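Local coordinates for alpha-n-acetylglucosaminidase family protein (Clostridium perfringens, PDB 4A41) that binds galactose through a calcium-containing family 32 carbohydrate-binding module of an enzyme that probably removes alpha-linked N-acetylglucosamine from glycans, at residues V41-L46 with K54-W59; F86-R91 with A152-L157; R114-G119 with L130-T135. One frame throughout, in Å; residues are numbered along the deposited sequence. Where two conformers were deposited one is given.

Contact 1: residues V41-L46 with K54-W59; sequences VGNEGL and KENTIW. With CA (calcium ion), chain B; GAL (beta-D-galactopyranose), chain C.
E44 and I58 touch through their inner carbons: CB of E44 lies 3.6 Å from CG1 of I58, and the isoleucine's CD1 reaches on toward the carboxylate of E44. With CG1 set between its backbone N and carbonyl carbon (chi1 72°), I58 turns this branch toward the glutamate. Beyond CG the E44 chain runs out extended, and its OE1 accepts a hydrogen bond from O3 of galactose at 2.6 Å, while OE2 is hydrogen-bonded to Y63 OH.

One residue before E44, N43 meets N56, two before I58. Their amide planes are 72° apart, and CB of N43 lies 3.3 Å from the backbone O of N56. Between these pairs I58 N donates to N43 O (2.7 Å). On the far side W59 brings CD1 of its indole to G45 O at 3.3 Å, G45 following a cis peptide bond; the indole NE1 is hydrogen-bonded to S36 O.

K54 O, T57 O and T57 OG1 all bind the calcium ion, at 2.3 to 2.5 Å. The same short loop therefore carries metal ligands and backs the sugar-binding glutamate, which is consistent with calcium helping to hold this side of the galactose pocket in shape.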
loop_
_atom_site.group_PDB
_atom_site.type_symbol
_atom_site.label_atom_id
_atom_site.label_comp_id
_atom_site.label_asym_id
_atom_site.label_seq_id
_atom_site.Cartn_x
_atom_site.Cartn_y
_atom_site.Cartn_z
ATOM N N VAL A 41 -15.337 1.912 -9.495
ATOM C CA VAL A 41 -16.766 1.699 -9.273
ATOM C C VAL A 41 -17.279 2.671 -8.190
ATOM O O VAL A 41 -18.359 2.464 -7.626
ATOM C CB VAL A 41 -17.068 0.221 -8.902
ATOM C CG1 VAL A 41 -16.720 -0.716 -10.041
ATOM C CG2 VAL A 41 -16.308 -0.218 -7.618
ATOM N N GLY A 42 -16.486 3.714 -7.914
ATOM C CA GLY A 42 -16.838 4.853 -7.047
ATOM C C GLY A 42 -15.732 5.242 -6.062
ATOM O O GLY A 42 -14.998 6.217 -6.240
ATOM N N ASN A 43 -15.621 4.470 -5.008
ATOM C CA ASN A 43 -14.606 4.741 -3.999
ATOM C C ASN A 43 -13.520 3.687 -3.976
ATOM O O ASN A 43 -12.744 3.596 -3.034
ATOM C CB ASN A 43 -15.282 4.830 -2.639
ATOM C CG ASN A 43 -15.968 6.146 -2.434
ATOM O OD1 ASN A 43 -15.615 7.183 -3.029
ATOM N ND2 ASN A 43 -16.974 6.120 -1.566
ATOM N N GLU A 44 -13.480 2.889 -5.029
ATOM C CA GLU A 44 -12.514 1.806 -5.179
ATOM C C GLU A 44 -12.519 1.460 -6.691
ATOM O O GLU A 44 -13.466 1.836 -7.379
ATOM C CB GLU A 44 -12.914 0.579 -4.299
ATOM C CG GLU A 44 -14.110 -0.216 -4.815
ATOM C CD GLU A 44 -14.587 -1.302 -3.854
ATOM O OE1 GLU A 44 -14.459 -1.126 -2.630
ATOM O OE2 GLU A 44 -15.119 -2.319 -4.330
ATOM N N GLY A 45 -11.522 0.747 -7.217
ATOM C CA GLY A 45 -10.403 0.228 -6.443
ATOM C C GLY A 45 -9.071 0.533 -7.103
ATOM O O GLY A 45 -8.109 -0.206 -6.887
ATOM N N LEU A 46 -9.015 1.611 -7.894
ATOM C CA LEU A 46 -7.774 1.977 -8.593
ATOM C C LEU A 46 -6.634 2.216 -7.612
ATOM O O LEU A 46 -6.849 2.777 -6.542
ATOM C CB LEU A 46 -7.966 3.240 -9.412
ATOM C CG LEU A 46 -9.022 3.100 -10.505
ATOM C CD1 LEU A 46 -9.111 4.449 -11.259
ATOM C CD2 LEU A 46 -8.721 1.949 -11.469
ATOM N N LYS A 54 -7.627 11.055 0.519
ATOM C CA LYS A 54 -9.057 10.868 0.790
ATOM C C LYS A 54 -9.257 9.533 1.483
ATOM O O LYS A 54 -9.022 8.474 0.889
ATOM C CB LYS A 54 -9.875 10.900 -0.508
ATOM C CG LYS A 54 -9.825 12.267 -1.173
ATOM C CD LYS A 54 -10.557 12.315 -2.488
ATOM C CE LYS A 54 -10.709 13.774 -2.987
ATOM N NZ LYS A 54 -9.506 14.642 -2.762
ATOM N N GLU A 55 -9.733 9.582 2.714
ATOM C CA GLU A 55 -9.872 8.377 3.528
ATOM C C GLU A 55 -11.044 7.487 3.094
ATOM O O GLU A 55 -11.072 6.296 3.416
ATOM C CB GLU A 55 -9.931 8.721 5.022
ATOM C CG GLU A 55 -8.721 9.554 5.482
ATOM C CD GLU A 55 -8.698 9.808 6.973
ATOM O OE1 GLU A 55 -9.585 9.288 7.684
ATOM O OE2 GLU A 55 -7.786 10.533 7.431
ATOM N N ASN A 56 -11.971 8.067 2.316
ATOM C CA ASN A 56 -13.118 7.320 1.776
ATOM C C ASN A 56 -12.860 6.551 0.488
ATOM O O ASN A 56 -13.688 5.760 0.088
ATOM C CB ASN A 56 -14.349 8.231 1.574
ATOM C CG ASN A 56 -14.093 9.317 0.558
ATOM O OD1 ASN A 56 -13.057 9.960 0.601
ATOM N ND2 ASN A 56 -15.037 9.538 -0.363
ATOM N N THR A 57 -11.719 6.788 -0.161
ATOM C CA THR A 57 -11.382 6.092 -1.409
ATOM C C THR A 57 -10.250 5.109 -1.145
ATOM O O THR A 57 -9.306 5.402 -0.387
ATOM C CB THR A 57 -10.940 7.049 -2.514
ATOM O OG1 THR A 57 -9.689 7.661 -2.160
ATOM C CG2 THR A 57 -11.939 8.173 -2.713
ATOM N N ILE A 58 -10.338 3.951 -1.797
ATOM C CA ILE A 58 -9.379 2.890 -1.514
ATOM C C ILE A 58 -8.874 2.229 -2.785
ATOM O O ILE A 58 -9.600 2.115 -3.781
ATOM C CB ILE A 58 -9.992 1.804 -0.551
ATOM C CG1 ILE A 58 -11.058 0.942 -1.269
ATOM C CG2 ILE A 58 -10.504 2.479 0.757
ATOM C CD1 ILE A 58 -11.766 -0.081 -0.376
ATOM N N TRP A 59 -7.603 1.823 -2.771
ATOM C CA TRP A 59 -7.152 0.766 -3.692
ATOM C C TRP A 59 -7.789 -0.525 -3.215
ATOM O O TRP A 59 -7.897 -0.750 -1.996
ATOM C CB TRP A 59 -5.636 0.609 -3.615
ATOM C CG TRP A 59 -5.119 -0.659 -4.229
ATOM C CD1 TRP A 59 -5.249 -1.055 -5.531
ATOM C CD2 TRP A 59 -4.392 -1.702 -3.563
ATOM N NE1 TRP A 59 -4.655 -2.287 -5.716
ATOM C CE2 TRP A 59 -4.109 -2.698 -4.531
ATOM C CE3 TRP A 59 -3.931 -1.884 -2.237
ATOM C CZ2 TRP A 59 -3.405 -3.865 -4.220
ATOM C CZ3 TRP A 59 -3.212 -3.042 -1.928
ATOM C CH2 TRP A 59 -2.946 -4.012 -2.925
HETATM CA CA CA B . -7.716 7.267 -0.612
HETATM C C1 GAL C . -18.035 -5.637 -1.066
HETATM C C2 GAL C . -17.145 -4.513 -0.572
HETATM C C3 GAL C . -16.129 -4.202 -1.679
HETATM C C4 GAL C . -15.391 -5.474 -2.074
HETATM C C5 GAL C . -16.405 -6.548 -2.480
HETATM C C6 GAL C . -15.723 -7.855 -2.882
HETATM O O1 GAL C . -18.905 -5.973 -0.021
HETATM O O2 GAL C . -17.908 -3.361 -0.217
HETATM O O3 GAL C . -15.265 -3.180 -1.197
HETATM O O4 GAL C . -14.606 -5.933 -0.954
HETATM O O5 GAL C . -17.231 -6.768 -1.353
HETATM O O6 GAL C . -16.662 -8.799 -3.397
#

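Contact 2: residues F86-R91 with A152-L157; sequences FTYLPR and ASAAEL. With CA (calcium ion), chain B; GAL (beta-D-galactopyranose), chain C.
The phenol of Y88 reaches across to the other strand, where its OH donates to S153 O at 2.8 Å. Three groups line up along the edge of this ring, near its plane: S153 O, CB of A154 (3.5 Å from Y88 CE1) and CD2 of L157. That leucine methyl also touches CZ of F86, so it sits between two aromatic side chains. With CG anti to the backbone N (chi1 162°), the Y88 ring lies along the partner strand.

Behind the side chains stands a classic beta bulge, A155 and E156 both facing L89. L89 N donates to E156 O at 2.9 Å, and L89 O accepts from two donors: A155 N at 2.8 Å, almost head-on to the carbonyl, and E156 N on a lone pair in the carbonyl plane. Both bulge residues bind the calcium ion, A155 through O and E156 through OE2; the E156 chain bends at chi2 (-66°) to get there, and its OE1 is hydrogen-bonded to NE2 of Q27.

At the sugar end R91 sends NH1 and NH2 together to O3 of galactose, which lies near the guanidinium plane at its edge. A water accepts from R91 N and donates to S153 OG, a hydroxyl also hydrogen-bonded to N96 O, which links the backbone of R91 to the strand.

L89 and E156 form the hydrogen-bonded pair and Y88 and L157 the neighbouring non-hydrogen-bonded pair of two central strands in a four-stranded antiparallel sheet. Strand 128-137 flanks 80-89, strand 59-60 flanks 153-160, and F86 and L157 both pack on L142 of strand 139-144, in the facing sheet.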
loop_
_atom_site.group_PDB
_atom_site.type_symbol
_atom_site.label_atom_id
_atom_site.label_comp_id
_atom_site.label_asym_id
_atom_site.label_seq_id
_atom_site.Cartn_x
_atom_site.Cartn_y
_atom_site.Cartn_z
ATOM N N PHE A 86 6.539 4.166 7.316
ATOM C CA PHE A 86 5.490 3.903 6.345
ATOM C C PHE A 86 4.192 3.716 7.091
ATOM O O PHE A 86 4.175 3.015 8.101
ATOM C CB PHE A 86 5.833 2.632 5.549
ATOM C CG PHE A 86 4.782 2.249 4.524
ATOM C CD1 PHE A 86 4.852 2.735 3.215
ATOM C CD2 PHE A 86 3.763 1.339 4.856
ATOM C CE1 PHE A 86 3.927 2.362 2.269
ATOM C CE2 PHE A 86 2.805 0.964 3.903
ATOM C CZ PHE A 86 2.879 1.476 2.618
ATOM N N THR A 87 3.102 4.332 6.630
ATOM C CA THR A 87 1.828 4.098 7.313
ATOM C C THR A 87 0.801 3.559 6.339
ATOM O O THR A 87 0.779 3.954 5.160
ATOM C CB THR A 87 1.281 5.363 8.021
ATOM O OG1 THR A 87 1.022 6.407 7.056
ATOM C CG2 THR A 87 2.289 5.858 9.108
ATOM N N TYR A 88 -0.008 2.621 6.849
ATOM C CA TYR A 88 -1.083 1.999 6.103
ATOM C C TYR A 88 -2.378 2.324 6.824
ATOM O O TYR A 88 -2.552 1.912 7.979
ATOM C CB TYR A 88 -0.846 0.475 6.059
ATOM C CG TYR A 88 -2.052 -0.365 5.703
ATOM C CD1 TYR A 88 -2.617 -0.306 4.435
ATOM C CD2 TYR A 88 -2.629 -1.202 6.653
ATOM C CE1 TYR A 88 -3.733 -1.097 4.105
ATOM C CE2 TYR A 88 -3.766 -1.980 6.330
ATOM C CZ TYR A 88 -4.304 -1.908 5.058
ATOM O OH TYR A 88 -5.401 -2.670 4.696
ATOM N N LEU A 89 -3.269 3.063 6.151
ATOM C CA LEU A 89 -4.605 3.347 6.679
ATOM C C LEU A 89 -5.611 2.466 5.955
ATOM O O LEU A 89 -5.794 2.584 4.731
ATOM C CB LEU A 89 -4.977 4.832 6.525
ATOM C CG LEU A 89 -6.368 5.201 7.066
ATOM C CD1 LEU A 89 -6.360 5.108 8.604
ATOM C CD2 LEU A 89 -6.768 6.607 6.605
ATOM N N PRO A 90 -6.258 1.537 6.685
ATOM C CA PRO A 90 -7.283 0.699 6.086
ATOM C C PRO A 90 -8.511 1.505 5.711
ATOM O O PRO A 90 -8.718 2.638 6.194
ATOM C CB PRO A 90 -7.698 -0.234 7.237
ATOM C CG PRO A 90 -6.479 -0.280 8.148
ATOM C CD PRO A 90 -5.936 1.120 8.064
ATOM N N ARG A 91 -9.324 0.890 4.854
ATOM C CA ARG A 91 -10.668 1.395 4.572
ATOM C C ARG A 91 -11.455 1.616 5.887
ATOM O O ARG A 91 -11.157 0.986 6.916
ATOM C CB ARG A 91 -11.391 0.403 3.667
ATOM C CG ARG A 91 -11.818 -0.884 4.376
ATOM C CD ARG A 91 -12.378 -1.917 3.415
ATOM N NE ARG A 91 -13.534 -1.401 2.680
ATOM C CZ ARG A 91 -14.045 -1.990 1.594
ATOM N NH1 ARG A 91 -13.551 -3.139 1.139
ATOM N NH2 ARG A 91 -15.113 -1.455 0.992
ATOM N N ALA A 152 -7.093 -7.527 -0.902
ATOM C CA ALA A 152 -6.277 -6.500 -0.244
ATOM C C ALA A 152 -6.806 -5.140 -0.605
ATOM O O ALA A 152 -7.191 -4.889 -1.763
ATOM C CB ALA A 152 -4.821 -6.633 -0.642
ATOM N N SER A 153 -6.817 -4.249 0.383
ATOM C CA SER A 153 -7.255 -2.877 0.125
ATOM C C SER A 153 -6.488 -1.896 0.991
ATOM O O SER A 153 -5.865 -2.290 1.975
ATOM C CB SER A 153 -8.783 -2.713 0.321
ATOM O OG SER A 153 -9.162 -3.027 1.655
ATOM N N ALA A 154 -6.505 -0.616 0.602
ATOM C CA ALA A 154 -5.810 0.437 1.368
ATOM C C ALA A 154 -6.446 1.786 1.092
ATOM O O ALA A 154 -6.602 2.154 -0.080
ATOM C CB ALA A 154 -4.301 0.485 0.990
ATOM N N ALA A 155 -6.817 2.503 2.156
ATOM C CA ALA A 155 -7.413 3.835 1.969
ATOM C C ALA A 155 -6.340 4.862 1.684
ATOM O O ALA A 155 -6.470 5.634 0.741
ATOM C CB ALA A 155 -8.239 4.252 3.188
ATOM N N GLU A 156 -5.274 4.862 2.494
ATOM C CA GLU A 156 -4.189 5.839 2.333
ATOM C C GLU A 156 -2.877 5.215 2.734
ATOM O O GLU A 156 -2.767 4.622 3.802
ATOM C CB GLU A 156 -4.415 7.108 3.190
ATOM C CG GLU A 156 -5.523 8.017 2.693
ATOM C CD GLU A 156 -5.169 8.629 1.355
ATOM O OE1 GLU A 156 -4.134 9.312 1.263
ATOM O OE2 GLU A 156 -5.937 8.487 0.386
ATOM N N LEU A 157 -1.859 5.443 1.908
ATOM C CA LEU A 157 -0.479 5.044 2.204
ATOM C C LEU A 157 0.379 6.273 2.251
ATOM O O LEU A 157 0.300 7.126 1.365
ATOM C CB LEU A 157 0.028 4.124 1.074
ATOM C CG LEU A 157 -0.792 2.850 0.872
ATOM C CD1 LEU A 157 -0.237 2.048 -0.334
ATOM C CD2 LEU A 157 -0.834 1.966 2.143
HETATM CA CA CA B . -7.716 7.267 -0.612
HETATM C C1 GAL C . -18.035 -5.637 -1.066
HETATM C C2 GAL C . -17.145 -4.513 -0.572
HETATM C C3 GAL C . -16.129 -4.202 -1.679
HETATM C C4 GAL C . -15.391 -5.474 -2.074
HETATM C C5 GAL C . -16.405 -6.548 -2.480
HETATM C C6 GAL C . -15.723 -7.855 -2.882
HETATM O O1 GAL C . -18.905 -5.973 -0.021
HETATM O O2 GAL C . -17.908 -3.361 -0.217
HETATM O O3 GAL C . -15.265 -3.180 -1.197
HETATM O O4 GAL C . -14.606 -5.933 -0.954
HETATM O O5 GAL C . -17.231 -6.768 -1.353
HETATM O O6 GAL C . -16.662 -8.799 -3.397
HETATM O O HOH W 1 -1.416 6.427 5.686
HETATM O O HOH W 2 -8.363 -1.594 4.007
#

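Contact 3: residues R114-G119 with L130-T135; sequences RKISEG and LKFNST
I116 sets its terminal methyl squarely on the phenyl ring of F132: CD1 lies 3.7 Å from the ring centroid, only 14° off the normal, a CH-pi contact over the face. CG1 of I116 stands between its backbone N and carbonyl carbon (chi1 66°), which carries CD1 across to the ring, and the same methyl brushes CG2 of T135 at 4.2 Å. This is the compact part of the contact. F132 also packs on I83 and F86 of strand 80-89, while I116 rests on V106 of strand 102-107.

The S117 end is looser. In the conformer given, the hydroxyl comes no nearer to L130 than 3.9 Å, at CD2. A water 2.6 Å from S117 OG, which donates to K131 O and stands at the edge of the F132 ring, links it to the other strand only tentatively, since S117 has two conformers. At the other end the link is polar but firm: R114 stretches out from CG to NE and points NH2 at OG1 of T135, 3.0 Å away. The bond is nearly straight, 170° at the hydrogen, with the oxygen in the guanidinium plane. NH2 also donates to K136 O, and NH1 makes a salt bridge with E108.

The two strands belong to different sheets and meet through side chains and water. I116 and S117 can both turn toward 130-135 because they form a classic beta bulge opposite L104. An apolar clasp in the middle, with a straight polar link beside it, thus holds the rims of the two sheets together.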
loop_
_atom_site.group_PDB
_atom_site.type_symbol
_atom_site.label_atom_id
_atom_site.label_comp_id
_atom_site.label_asym_id
_atom_site.label_seq_id
_atom_site.Cartn_x
_atom_site.Cartn_y
_atom_site.Cartn_z
ATOM N N ARG A 114 13.954 -5.135 -2.579
ATOM C CA ARG A 114 14.539 -5.774 -1.411
ATOM C C ARG A 114 13.605 -5.595 -0.221
ATOM O O ARG A 114 12.969 -4.530 -0.087
ATOM C CB ARG A 114 15.947 -5.220 -1.114
ATOM C CG ARG A 114 16.018 -3.763 -0.657
ATOM C CD ARG A 114 17.467 -3.248 -0.533
ATOM N NE ARG A 114 17.504 -1.866 -0.016
ATOM C CZ ARG A 114 17.595 -0.770 -0.772
ATOM N NH1 ARG A 114 17.644 -0.854 -2.104
ATOM N NH2 ARG A 114 17.616 0.419 -0.201
ATOM N N LYS A 115 13.472 -6.649 0.578
ATOM C CA LYS A 115 12.590 -6.639 1.729
ATOM C C LYS A 115 13.191 -5.861 2.885
ATOM O O LYS A 115 14.335 -6.113 3.315
ATOM C CB LYS A 115 12.221 -8.064 2.143
ATOM C CG LYS A 115 11.293 -8.160 3.350
ATOM C CD LYS A 115 10.845 -9.622 3.643
ATOM C CE LYS A 115 12.038 -10.492 4.022
ATOM N NZ LYS A 115 11.575 -11.921 4.131
ATOM N N ILE A 116 12.409 -4.929 3.422
ATOM C CA ILE A 116 12.811 -4.199 4.633
ATOM C C ILE A 116 11.953 -4.391 5.897
ATOM O O ILE A 116 12.373 -4.017 7.000
ATOM C CB ILE A 116 13.010 -2.670 4.349
ATOM C CG1 ILE A 116 11.678 -1.990 3.970
ATOM C CG2 ILE A 116 14.077 -2.502 3.275
ATOM C CD1 ILE A 116 11.738 -0.424 4.043
ATOM N N SER A 117 10.765 -4.971 5.730
ATOM C CA SER A 117 9.848 -5.202 6.848
ATOM C C SER A 117 8.885 -6.326 6.513
ATOM O O SER A 117 8.555 -6.546 5.346
ATOM C CB SER A 117 9.040 -3.931 7.176
ATOM O OG SER A 117 8.393 -4.052 8.426
ATOM N N GLU A 118 8.431 -7.017 7.554
ATOM C CA GLU A 118 7.420 -8.069 7.405
ATOM C C GLU A 118 6.779 -8.318 8.754
ATOM O O GLU A 118 7.390 -8.103 9.801
ATOM C CB GLU A 118 8.027 -9.365 6.835
ATOM C CG GLU A 118 8.991 -10.044 7.789
ATOM C CD GLU A 118 9.774 -11.147 7.128
ATOM O OE1 GLU A 118 9.204 -11.948 6.362
ATOM O OE2 GLU A 118 10.994 -11.224 7.388
ATOM N N GLY A 119 5.535 -8.764 8.721
ATOM C CA GLY A 119 4.822 -9.051 9.950
ATOM C C GLY A 119 3.326 -9.219 9.766
ATOM O O GLY A 119 2.810 -9.412 8.652
ATOM N N LEU A 130 4.781 1.389 10.286
ATOM C CA LEU A 130 6.081 0.683 10.230
ATOM C C LEU A 130 7.184 1.690 10.379
ATOM O O LEU A 130 7.171 2.742 9.754
ATOM C CB LEU A 130 6.256 -0.081 8.916
ATOM C CG LEU A 130 5.146 -1.089 8.572
ATOM C CD1 LEU A 130 5.312 -1.614 7.166
ATOM C CD2 LEU A 130 5.130 -2.226 9.591
ATOM N N LYS A 131 8.152 1.365 11.238
ATOM C CA LYS A 131 9.350 2.207 11.410
ATOM C C LYS A 131 10.536 1.307 11.216
ATOM O O LYS A 131 10.580 0.205 11.765
ATOM C CB LYS A 131 9.395 2.803 12.810
ATOM C CG LYS A 131 8.251 3.755 13.043
ATOM C CD LYS A 131 8.139 4.086 14.511
ATOM C CE LYS A 131 7.172 5.243 14.684
ATOM N NZ LYS A 131 7.241 5.787 16.079
ATOM N N PHE A 132 11.497 1.744 10.421
ATOM C CA PHE A 132 12.586 0.837 10.046
ATOM C C PHE A 132 13.884 1.611 9.843
ATOM O O PHE A 132 13.864 2.825 9.721
ATOM C CB PHE A 132 12.220 0.065 8.756
ATOM C CG PHE A 132 11.461 0.903 7.759
ATOM C CD1 PHE A 132 12.126 1.810 6.926
ATOM C CD2 PHE A 132 10.070 0.807 7.689
ATOM C CE1 PHE A 132 11.412 2.611 6.028
ATOM C CE2 PHE A 132 9.344 1.607 6.798
ATOM C CZ PHE A 132 9.997 2.494 5.962
ATOM N N ASN A 133 15.001 0.877 9.812
ATOM C CA ASN A 133 16.320 1.429 9.458
ATOM C C ASN A 133 16.227 2.362 8.255
ATOM O O ASN A 133 15.666 1.991 7.217
ATOM C CB ASN A 133 17.242 0.280 9.041
ATOM C CG ASN A 133 17.575 -0.658 10.187
ATOM O OD1 ASN A 133 17.463 -0.294 11.374
ATOM N ND2 ASN A 133 18.017 -1.862 9.841
ATOM N N SER A 134 16.824 3.539 8.366
ATOM C CA SER A 134 16.853 4.456 7.229
ATOM C C SER A 134 17.398 3.749 5.984
ATOM O O SER A 134 18.433 3.064 6.038
ATOM C CB SER A 134 17.721 5.659 7.559
ATOM O OG SER A 134 17.766 6.558 6.460
ATOM N N THR A 135 16.707 3.898 4.852
ATOM C CA THR A 135 17.198 3.251 3.639
ATOM C C THR A 135 16.806 4.076 2.424
ATOM O O THR A 135 15.793 4.766 2.457
ATOM C CB THR A 135 16.689 1.778 3.574
ATOM O OG1 THR A 135 17.545 0.980 2.747
ATOM C CG2 THR A 135 15.237 1.695 3.101
HETATM O O HOH W 3 9.268 -2.235 10.127
#

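From the N terminus, the chain first folds back in contact 1, closing the short loop between 41-46 and 54-59 that leads into strand 59-60. Contact 2 opens later, at 86-91, and closes only at 152-157, near the C terminus; contact 3 opens and closes within that long excursion. Contacts 1 and 2 touch, W59 N probably hydrogen-bonding to A154 O, and share both the calcium ion and the galactose. Contact 2 meets contact 3 where F86 O probably accepts from L130 N, between neighbouring strands. Contact 3 ties the two sheets together about 26 Å from contact 1, centre to centre, across the module.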